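Local coordinates for DegV family protein (Streptococcus agalactiae, PDB 3LUP) that binds a fatty acid, here elaidic acid, and may take part in lipid transport or fatty acid metabolism, at residues 159-170 and 270-281. Residues are numbered along the deposited sequence; the frame is centred on the assembly and turned at random.
With ELA (Elaidic acid), chain B.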
ATOM      1  N   GLU A 159       3.956   1.886  -9.416  1.00 30.54           N
ATOM      2  CA  GLU A 159       4.430   0.528  -9.594  1.00 31.78           C
ATOM      3  C   GLU A 159       4.835   0.018  -8.233  1.00 32.17           C
ATOM      4  O   GLU A 159       5.310   0.794  -7.399  1.00 32.70           O
ATOM      5  CB  GLU A 159       5.667   0.502 -10.500  1.00 32.09           C
ATOM      6  CG  GLU A 159       5.455   1.045 -11.931  1.00 34.71           C
ATOM      7  CD  GLU A 159       4.543   0.165 -12.816  1.00 37.44           C
ATOM      8  OE1 GLU A 159       4.480  -1.086 -12.625  1.00 38.10           O
ATOM      9  OE2 GLU A 159       3.895   0.743 -13.717  1.00 37.58           O
ATOM     10  N   GLY A 160       4.675  -1.282  -8.011  1.00 32.37           N
ATOM     11  CA  GLY A 160       5.067  -1.899  -6.758  1.00 32.64           C
ATOM     12  C   GLY A 160       5.643  -3.271  -7.023  1.00 33.35           C
ATOM     13  O   GLY A 160       4.930  -4.166  -7.469  1.00 33.77           O
ATOM     14  N   PHE A 161       6.938  -3.429  -6.760  1.00 33.74           N
ATOM     15  CA  PHE A 161       7.642  -4.688  -6.977  1.00 33.63           C
ATOM     16  C   PHE A 161       8.149  -5.259  -5.654  1.00 33.64           C
ATOM     17  O   PHE A 161       8.550  -4.512  -4.777  1.00 33.91           O
ATOM     18  CB  PHE A 161       8.787  -4.470  -7.963  1.00 33.78           C
ATOM     19  CG  PHE A 161       8.333  -4.343  -9.402  1.00 34.10           C
ATOM     20  CD1 PHE A 161       8.586  -5.372 -10.323  1.00 33.57           C
ATOM     21  CD2 PHE A 161       7.644  -3.216  -9.838  1.00 33.75           C
ATOM     22  CE1 PHE A 161       8.158  -5.280 -11.650  1.00 32.35           C
ATOM     23  CE2 PHE A 161       7.220  -3.111 -11.177  1.00 34.77           C
ATOM     24  CZ  PHE A 161       7.478  -4.152 -12.082  1.00 32.72           C
ATOM     25  N   ILE A 162       8.128  -6.583  -5.520  1.00 33.64           N
ATOM     26  CA  ILE A 162       8.389  -7.249  -4.243  1.00 33.65           C
ATOM     27  C   ILE A 162       9.229  -8.497  -4.417  1.00 33.54           C
ATOM     28  O   ILE A 162       9.075  -9.231  -5.383  1.00 33.80           O
ATOM     29  CB  ILE A 162       7.074  -7.722  -3.537  1.00 33.86           C
ATOM     30  CG1 ILE A 162       5.901  -6.758  -3.790  1.00 33.74           C
ATOM     31  CG2 ILE A 162       7.311  -7.967  -2.035  1.00 32.75           C
ATOM     32  CD1 ILE A 162       4.541  -7.464  -3.798  1.00 33.22           C
ATOM     33  N   VAL A 163      10.109  -8.741  -3.463  1.00 33.39           N
ATOM     34  CA  VAL A 163      10.797 -10.013  -3.381  1.00 33.70           C
ATOM     35  C   VAL A 163      10.659 -10.471  -1.951  1.00 34.40           C
ATOM     36  O   VAL A 163      11.069  -9.769  -1.027  1.00 34.86           O
ATOM     37  CB  VAL A 163      12.281  -9.918  -3.773  1.00 33.31           C
ATOM     38  CG1 VAL A 163      13.030 -11.209  -3.381  1.00 32.62           C
ATOM     39  CG2 VAL A 163      12.408  -9.632  -5.258  1.00 32.26           C
ATOM     40  N   VAL A 164      10.051 -11.634  -1.772  1.00 35.11           N
ATOM     41  CA  VAL A 164       9.746 -12.102  -0.435  1.00 36.11           C
ATOM     42  C   VAL A 164      10.764 -13.141   0.026  1.00 37.29           C
ATOM     43  O   VAL A 164      11.501 -13.728  -0.788  1.00 37.46           O
ATOM     44  CB  VAL A 164       8.273 -12.602  -0.297  1.00 35.78           C
ATOM     45  CG1 VAL A 164       7.311 -11.509  -0.702  1.00 34.46           C
ATOM     46  CG2 VAL A 164       8.029 -13.873  -1.101  1.00 35.39           C
ATOM     47  N   ASN A 165      10.814 -13.358   1.331  1.00 38.27           N
ATOM     48  CA  ASN A 165      11.700 -14.361   1.842  1.00 39.53           C
ATOM     49  C   ASN A 165      11.080 -15.753   1.724  1.00 40.45           C
ATOM     50  O   ASN A 165      11.728 -16.701   1.263  1.00 40.73           O
ATOM     51  CB  ASN A 165      12.121 -14.043   3.258  1.00 39.13           C
ATOM     52  CG  ASN A 165      13.317 -14.827   3.665  1.00 40.80           C
ATOM     53  OD1 ASN A 165      13.328 -15.456   4.724  1.00 42.96           O
ATOM     54  ND2 ASN A 165      14.342 -14.834   2.806  1.00 41.69           N
ATOM     55  N   ASP A 166       9.819 -15.870   2.123  1.00 41.55           N
ATOM     56  CA  ASP A 166       9.097 -17.122   1.953  1.00 42.24           C
ATOM     57  C   ASP A 166       7.658 -16.885   1.514  1.00 41.99           C
ATOM     58  O   ASP A 166       6.955 -16.005   2.029  1.00 41.75           O
ATOM     59  CB  ASP A 166       9.186 -18.004   3.213  1.00 43.17           C
ATOM     60  CG  ASP A 166       8.134 -17.657   4.261  1.00 44.43           C
ATOM     61  OD1 ASP A 166       8.007 -16.448   4.581  1.00 46.03           O
ATOM     62  OD2 ASP A 166       7.452 -18.598   4.754  1.00 44.18           O
ATOM     63  N   LEU A 167       7.237 -17.698   0.558  1.00 41.86           N
ATOM     64  CA  LEU A 167       6.016 -17.446  -0.184  1.00 41.83           C
ATOM     65  C   LEU A 167       4.721 -17.930   0.475  1.00 41.66           C
ATOM     66  O   LEU A 167       3.637 -17.635  -0.020  1.00 41.88           O
ATOM     67  CB  LEU A 167       6.144 -18.065  -1.573  1.00 42.08           C
ATOM     68  CG  LEU A 167       7.099 -17.407  -2.564  1.00 42.23           C
ATOM     69  CD1 LEU A 167       7.843 -18.480  -3.347  1.00 43.40           C
ATOM     70  CD2 LEU A 167       6.332 -16.481  -3.489  1.00 41.48           C
ATOM     71  N   ASN A 168       4.822 -18.670   1.573  1.00 41.32           N
ATOM     72  CA  ASN A 168       3.637 -19.202   2.241  1.00 41.29           C
ATOM     73  C   ASN A 168       2.617 -18.131   2.571  1.00 40.39           C
ATOM     74  O   ASN A 168       1.429 -18.298   2.295  1.00 40.07           O
ATOM     75  CB  ASN A 168       4.039 -19.948   3.506  1.00 41.92           C
ATOM     76  CG  ASN A 168       5.128 -20.942   3.241  1.00 44.76           C
ATOM     77  OD1 ASN A 168       4.874 -22.013   2.664  1.00 47.18           O
ATOM     78  ND2 ASN A 168       6.370 -20.585   3.610  1.00 46.18           N
ATOM     79  N   HIS A 169       3.094 -17.030   3.147  1.00 39.66           N
ATOM     80  CA  HIS A 169       2.243 -15.900   3.468  1.00 39.14           C
ATOM     81  C   HIS A 169       1.442 -15.446   2.262  1.00 38.90           C
ATOM     82  O   HIS A 169       0.217 -15.359   2.329  1.00 38.71           O
ATOM     83  CB  HIS A 169       3.072 -14.755   4.010  1.00 38.98           C
ATOM     84  CG  HIS A 169       3.712 -15.054   5.325  1.00 39.13           C
ATOM     85  ND1 HIS A 169       3.265 -14.509   6.510  1.00 38.35           N
ATOM     86  CD2 HIS A 169       4.768 -15.840   5.641  1.00 38.64           C
ATOM     87  CE1 HIS A 169       4.019 -14.944   7.504  1.00 38.64           C
ATOM     88  NE2 HIS A 169       4.940 -15.750   7.004  1.00 39.93           N
ATOM     89  N   LEU A 170       2.133 -15.185   1.155  1.00 38.73           N
ATOM     90  CA  LEU A 170       1.461 -14.754  -0.062  1.00 38.75           C
ATOM     91  C   LEU A 170       0.513 -15.774  -0.683  1.00 38.74           C
ATOM     92  O   LEU A 170      -0.549 -15.397  -1.183  1.00 39.05           O
ATOM     93  CB  LEU A 170       2.458 -14.260  -1.094  1.00 38.69           C
ATOM     94  CG  LEU A 170       2.727 -12.754  -1.033  1.00 38.92           C
ATOM     95  CD1 LEU A 170       3.719 -12.361  -2.101  1.00 37.84           C
ATOM     96  CD2 LEU A 170       1.438 -11.948  -1.178  1.00 38.29           C
ATOM     97  N   THR A 270       1.918  -9.601   7.628  1.00 30.64           N
ATOM     98  CA  THR A 270       1.011 -10.753   7.583  1.00 31.13           C
ATOM     99  C   THR A 270       0.947 -11.456   6.215  1.00 31.82           C
ATOM    100  O   THR A 270       0.944 -12.680   6.150  1.00 31.81           O
ATOM    101  CB  THR A 270      -0.432 -10.367   8.049  1.00 31.05           C
ATOM    102  OG1 THR A 270      -0.410  -9.977   9.429  1.00 29.70           O
ATOM    103  CG2 THR A 270      -1.401 -11.536   7.894  1.00 30.99           C
ATOM    104  N   HIS A 271       0.893 -10.691   5.130  1.00 32.65           N
ATOM    105  CA  HIS A 271       0.712 -11.288   3.802  1.00 33.56           C
ATOM    106  C   HIS A 271       2.025 -11.532   3.060  1.00 33.74           C
ATOM    107  O   HIS A 271       2.107 -12.386   2.170  1.00 33.87           O
ATOM    108  CB  HIS A 271      -0.259 -10.445   2.973  1.00 33.94           C
ATOM    109  CG  HIS A 271      -1.638 -10.412   3.555  1.00 35.94           C
ATOM    110  ND1 HIS A 271      -2.591 -11.364   3.264  1.00 37.06           N
ATOM    111  CD2 HIS A 271      -2.201  -9.582   4.466  1.00 37.08           C
ATOM    112  CE1 HIS A 271      -3.695 -11.099   3.943  1.00 38.15           C
ATOM    113  NE2 HIS A 271      -3.485 -10.019   4.676  1.00 37.82           N
ATOM    114  N   LEU A 272       3.054 -10.791   3.445  1.00 33.61           N
ATOM    115  CA  LEU A 272       4.332 -10.889   2.786  1.00 33.81           C
ATOM    116  C   LEU A 272       5.286 -11.822   3.537  1.00 33.88           C
ATOM    117  O   LEU A 272       6.162 -12.448   2.929  1.00 33.89           O
ATOM    118  CB  LEU A 272       4.930  -9.491   2.634  1.00 33.74           C
ATOM    119  CG  LEU A 272       4.965  -8.839   1.250  1.00 34.65           C
ATOM    120  CD1 LEU A 272       3.617  -8.881   0.532  1.00 34.40           C
ATOM    121  CD2 LEU A 272       5.506  -7.417   1.358  1.00 34.34           C
ATOM    122  N   GLY A 273       5.094 -11.922   4.851  1.00 33.48           N
ATOM    123  CA  GLY A 273       6.021 -12.625   5.713  1.00 33.38           C
ATOM    124  C   GLY A 273       7.095 -11.663   6.170  1.00 33.72           C
ATOM    125  O   GLY A 273       7.179 -10.532   5.659  1.00 33.92           O
ATOM    126  N   GLU A 274       7.899 -12.101   7.142  1.00 33.30           N
ATOM    127  CA  GLU A 274       9.091 -11.376   7.549  1.00 33.32           C
ATOM    128  C   GLU A 274      10.187 -11.640   6.517  1.00 33.26           C
ATOM    129  O   GLU A 274      10.140 -12.647   5.797  1.00 33.04           O
ATOM    130  CB  GLU A 274       9.547 -11.809   8.951  1.00 33.45           C
ATOM    131  CG  GLU A 274      10.786 -11.083   9.464  1.00 34.90           C
ATOM    132  CD  GLU A 274      10.984 -11.228  10.960  1.00 38.38           C
ATOM    133  OE1 GLU A 274      10.187 -11.952  11.585  1.00 40.50           O
ATOM    134  OE2 GLU A 274      11.935 -10.623  11.520  1.00 39.88           O
ATOM    135  N   GLY A 275      11.168 -10.736   6.461  1.00 33.00           N
ATOM    136  CA  GLY A 275      12.251 -10.803   5.491  1.00 32.68           C
ATOM    137  C   GLY A 275      11.909 -10.300   4.090  1.00 32.75           C
ATOM    138  O   GLY A 275      12.740 -10.428   3.183  1.00 33.12           O
ATOM    139  N   ALA A 276      10.704  -9.744   3.887  1.00 32.05           N
ATOM    140  CA  ALA A 276      10.315  -9.226   2.569  1.00 31.55           C
ATOM    141  C   ALA A 276      10.978  -7.880   2.255  1.00 31.40           C
ATOM    142  O   ALA A 276      11.266  -7.104   3.171  1.00 31.43           O
ATOM    143  CB  ALA A 276       8.836  -9.103   2.471  1.00 31.56           C
ATOM    144  N   VAL A 277      11.239  -7.628   0.965  1.00 30.93           N
ATOM    145  CA  VAL A 277      11.720  -6.321   0.469  1.00 30.12           C
ATOM    146  C   VAL A 277      10.954  -5.962  -0.805  1.00 29.69           C
ATOM    147  O   VAL A 277      10.604  -6.838  -1.607  1.00 29.61           O
ATOM    148  CB  VAL A 277      13.275  -6.284   0.241  1.00 30.47           C
ATOM    149  CG1 VAL A 277      13.653  -6.920  -1.076  1.00 30.38           C
ATOM    150  CG2 VAL A 277      13.811  -4.861   0.282  1.00 29.68           C
ATOM    151  N   ALA A 278      10.669  -4.673  -0.971  1.00 29.07           N
ATOM    152  CA  ALA A 278       9.849  -4.189  -2.081  1.00 28.40           C
ATOM    153  C   ALA A 278      10.290  -2.801  -2.469  1.00 28.29           C
ATOM    154  O   ALA A 278      11.012  -2.142  -1.723  1.00 28.23           O
ATOM    155  CB  ALA A 278       8.394  -4.157  -1.688  1.00 27.79           C
ATOM    156  N   PHE A 279       9.862  -2.346  -3.637  1.00 28.25           N
ATOM    157  CA  PHE A 279       9.884  -0.917  -3.889  1.00 28.46           C
ATOM    158  C   PHE A 279       8.514  -0.461  -4.384  1.00 28.82           C
ATOM    159  O   PHE A 279       7.724  -1.264  -4.893  1.00 29.21           O
ATOM    160  CB  PHE A 279      11.023  -0.490  -4.838  1.00 28.43           C
ATOM    161  CG  PHE A 279      10.814  -0.881  -6.279  1.00 27.51           C
ATOM    162  CD1 PHE A 279      11.471  -1.988  -6.811  1.00 28.53           C
ATOM    163  CD2 PHE A 279       9.990  -0.138  -7.099  1.00 26.33           C
ATOM    164  CE1 PHE A 279      11.297  -2.362  -8.143  1.00 28.44           C
ATOM    165  CE2 PHE A 279       9.802  -0.493  -8.427  1.00 29.39           C
ATOM    166  CZ  PHE A 279      10.460  -1.614  -8.956  1.00 29.21           C
ATOM    167  N   GLY A 280       8.238   0.828  -4.215  1.00 28.61           N
ATOM    168  CA  GLY A 280       7.075   1.448  -4.824  1.00 28.30           C
ATOM    169  C   GLY A 280       7.485   2.798  -5.367  1.00 28.05           C
ATOM    170  O   GLY A 280       8.257   3.518  -4.707  1.00 28.11           O
ATOM    171  N   ILE A 281       6.995   3.122  -6.570  1.00 27.27           N
ATOM    172  CA  ILE A 281       7.197   4.440  -7.168  1.00 26.79           C
ATOM    173  C   ILE A 281       5.866   5.176  -7.361  1.00 26.92           C
ATOM    174  O   ILE A 281       4.817   4.555  -7.584  1.00 26.39           O
ATOM    175  CB  ILE A 281       7.993   4.392  -8.512  1.00 26.89           C
ATOM    176  CG1 ILE A 281       7.125   3.845  -9.655  1.00 26.83           C
ATOM    177  CG2 ILE A 281       9.359   3.659  -8.336  1.00 26.68           C
ATOM    178  CD1 ILE A 281       7.791   3.827 -11.016  1.00 28.09           C
TER
HETATM  179  CA  ELA B 301      -8.985  -8.481   3.600  1.00 52.96           C
HETATM  180  C   ELA B 301      -9.732  -9.760   3.995  1.00 54.95           C
HETATM  181  O   ELA B 301      -9.145 -10.792   4.436  1.00 54.14           O
HETATM  182  C3  ELA B 301      -8.247  -7.812   4.756  1.00 48.32           C
HETATM  183  C4  ELA B 301      -7.790  -6.406   4.379  1.00 46.96           C
HETATM  184  C5  ELA B 301      -6.270  -6.209   4.543  1.00 46.74           C
HETATM  185  C6  ELA B 301      -5.503  -6.682   3.300  1.00 44.62           C
HETATM  186  C7  ELA B 301      -4.001  -6.893   3.447  1.00 42.43           C
HETATM  187  C8  ELA B 301      -3.417  -7.424   2.132  1.00 42.25           C
HETATM  188  C9  ELA B 301      -2.022  -6.871   1.872  1.00 41.37           C
HETATM  189  C10 ELA B 301      -1.142  -7.426   0.816  1.00 40.25           C
HETATM  190  C11 ELA B 301       0.361  -7.270   0.937  1.00 39.40           C
HETATM  191  C12 ELA B 301       1.004  -6.754  -0.343  1.00 37.95           C
HETATM  192  C13 ELA B 301       1.544  -5.339  -0.221  1.00 37.06           C
HETATM  193  C14 ELA B 301       2.760  -5.082  -1.100  1.00 36.64           C
HETATM  194  C15 ELA B 301       3.301  -3.667  -0.847  1.00 36.35           C
HETATM  195  C16 ELA B 301       4.310  -3.193  -1.894  1.00 34.37           C
HETATM  196  C17 ELA B 301       3.791  -1.971  -2.646  1.00 34.94           C
HETATM  197  C18 ELA B 301       4.894  -0.969  -2.963  1.00 34.37           C
HETATM  198  OXT ELA B 301     -10.977  -9.795   3.858  1.00 55.09           O
HETATM  199  O   HOH W   1       8.740 -13.013   3.450  1.00 17.40           O
HETATM  200  O   HOH W   2       4.804 -14.384   1.156  1.00 34.52           O
HETATM  201  O   HOH W   3      -1.535 -13.293   1.405  1.00 42.66           O
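Leu272 O, near the end of helix 266-272, is gripped by two waters that tie it to segment 159-170. One, 2.7 Å from Leu272 O, also donates to Glu274 O and accepts from Asn165 N; the other donates to Leu272 O and Asp166 O while accepting from Leu170 N. The case illustrates a general principle: where chains leave regular structure, water and a side chain can do the joining that backbone pairs do in a sheet.

Beside them the His169 ring is held in two ways. Its ND1 gives a hydrogen bond of 3.0 Å to Thr270 O, which lies in the ring plane, although the nitrogen stands above the carbonyl plane. Gly273 CA sits over the centre of one ring face, 3.3 Å from the centroid, a CH-pi contact. Gly273, with positive phi, leaves the helix here.

On the strand side, 159-163 and 277-281 pair antiparallel, and the Val163 N to Val277 O bond (2.7 Å) is almost straight at 179°. The Phe161 and Phe279 planes differ by only 10°, yet the rings are strongly offset; with CG tucked between backbone N and C (chi1 72°), Phe279 turns a ring face to Phe161 CB. The other face carries Ile162, Ala278 and the fatty-acid pocket: Gly160 and Gly280, lacking side chains, let the tail reach the sheet, C18 lying 3.7 Å from Gly280 CA. Farther up the chain Leu272 CD1 meets C12, and His271 lays a ring face on C8.

Strands 159-163 and 277-283 are central neighbours in a mixed sheet, flanked by strands 192-195 and 230-236, while helix 210-224 packs on the phenylalanine face.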